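Local structure of glucose dehydrogenase (Haloferax mediterranei, 2B5W) at residues F113-G116 with G122-S125. The protein catalyses the zinc-dependent oxidation of D-glucose and several other aldose sugars, using NADP+ in preference to NAD+ as electron acceptor. The protein carries 1 engineered substitution. Residues are numbered along the deposited sequence; the frame is centred on the assembly and turned at random.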
loop_
_atom_site.group_PDB
_atom_site.type_symbol
_atom_site.label_atom_id
_atom_site.label_comp_id
_atom_site.label_asym_id
_atom_site.label_seq_id
_atom_site.Cartn_x
_atom_site.Cartn_y
_atom_site.Cartn_z
ATOM N N PHE A 113 25.358 2.471 0.843
ATOM C CA PHE A 113 25.791 3.520 -0.070
ATOM C C PHE A 113 25.140 3.267 -1.443
ATOM O O PHE A 113 24.822 2.131 -1.785
ATOM C CB PHE A 113 27.299 3.445 -0.272
ATOM C CG PHE A 113 28.129 3.775 0.949
ATOM C CD1 PHE A 113 27.678 4.650 1.926
ATOM C CD2 PHE A 113 29.410 3.257 1.052
ATOM C CE1 PHE A 113 28.488 4.977 3.024
ATOM C CE2 PHE A 113 30.223 3.582 2.182
ATOM C CZ PHE A 113 29.751 4.446 3.122
ATOM N N GLU A 114 24.975 4.340 -2.214
ATOM C CA GLU A 114 24.531 4.263 -3.604
ATOM C C GLU A 114 25.629 4.860 -4.471
ATOM O O GLU A 114 25.965 6.016 -4.347
ATOM C CB GLU A 114 23.205 5.015 -3.822
ATOM C CG GLU A 114 22.014 4.156 -3.435
ATOM C CD GLU A 114 20.684 4.888 -3.434
ATOM O OE1 GLU A 114 20.662 6.131 -3.528
ATOM O OE2 GLU A 114 19.648 4.195 -3.318
ATOM N N ARG A 115 26.180 4.055 -5.338
ATOM C CA ARG A 115 27.268 4.490 -6.210
ATOM C C ARG A 115 26.783 5.639 -7.103
ATOM O O ARG A 115 25.745 5.550 -7.768
ATOM C CB ARG A 115 27.781 3.304 -7.022
ATOM C CG ARG A 115 28.574 2.305 -6.154
ATOM C CD ARG A 115 29.619 1.454 -6.829
ATOM N NE ARG A 115 30.587 2.257 -7.575
ATOM C CZ ARG A 115 31.661 1.775 -8.165
ATOM N NH1 ARG A 115 31.966 0.487 -8.085
ATOM N NH2 ARG A 115 32.436 2.600 -8.873
ATOM N N GLY A 116 27.549 6.736 -7.086
ATOM C CA GLY A 116 27.237 7.930 -7.849
ATOM C C GLY A 116 26.251 8.875 -7.188
ATOM O O GLY A 116 25.876 9.886 -7.764
ATOM N N GLY A 122 30.581 6.824 -8.312
ATOM C CA GLY A 122 29.758 6.225 -9.350
ATOM C C GLY A 122 30.587 5.618 -10.465
ATOM O O GLY A 122 31.741 5.209 -10.267
ATOM N N TYR A 123 29.985 5.586 -11.662
ATOM C CA TYR A 123 30.477 4.822 -12.777
ATOM C C TYR A 123 30.990 5.649 -13.968
ATOM O O TYR A 123 31.476 5.059 -14.939
ATOM C CB TYR A 123 29.377 3.873 -13.278
ATOM C CG TYR A 123 28.881 2.921 -12.210
ATOM C CD1 TYR A 123 29.759 2.050 -11.579
ATOM C CD2 TYR A 123 27.539 2.890 -11.818
ATOM C CE1 TYR A 123 29.324 1.190 -10.596
ATOM C CE2 TYR A 123 27.116 2.055 -10.837
ATOM C CZ TYR A 123 28.006 1.203 -10.226
ATOM O OH TYR A 123 27.608 0.331 -9.231
ATOM N N MET A 124 30.922 6.983 -13.874
ATOM C CA MET A 124 31.405 7.840 -14.949
ATOM C C MET A 124 32.926 7.960 -14.897
ATOM O O MET A 124 33.474 9.029 -14.618
ATOM C CB MET A 124 30.761 9.227 -14.911
ATOM C CG MET A 124 29.340 9.206 -15.337
ATOM S SD MET A 124 28.615 10.839 -15.379
ATOM C CE MET A 124 26.964 10.397 -15.979
ATOM N N SER A 125 33.585 6.853 -15.145
ATOM C CA SER A 125 35.031 6.767 -15.203
ATOM C C SER A 125 35.343 5.748 -16.266
ATOM O O SER A 125 34.480 4.960 -16.635
ATOM C CB SER A 125 35.638 6.366 -13.844
ATOM O OG SER A 125 35.143 5.139 -13.348
#
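Over one face of the R115 guanidinium lies CE1 of Y123, 3.4 Å from R115 CZ and above the middle of the group. With the planes 37° apart, the two groups meet obliquely and do not stack. At the guanidinium edge lies the carbonyl of G122: R115 NH2 donates to G122 O over 3.0 Å, with an N-H...O angle of 146° and the donor well above the carbonyl plane. R115 NE is bonded to the carbonyl of H121, so one side chain reads two successive backbone oxygens. The bend at chi3 (54°) brings NE and the guanidinium back to Y123 CE1, while CD, before the bend, passes 3.3 Å from Y123 OH. That hydroxyl is hydrogen-bonded to the carbonyl of T86, which fixes the far end of the ring against which the aliphatic part of R115 rests. The principle illustrated is an arginine that ties a strand to the loop following its neighbour. Here strand 113-115, in the middle of a small three-stranded sheet of the GroES-like catalytic domain, is joined to the chain that leaves strand 119-120. A leucine in place of R115 has no guanidinium, and the carbonyls of H121 and G122 would probably be left without these donors, with a gap opening beside the Y123 ring. Beside this pair the backbones close in, G116 N standing 3.2 Å from G122 CA. A side chain on G122 would collide with G116 CA, while G116 has a positive phi that favours glycine. The catalytic site is close by: E114, the residue before R115, is a substrate-binding residue and forms a salt bridge with R88, and the Y123 side chain comes within about 5 Å of that of the zinc ligand H63.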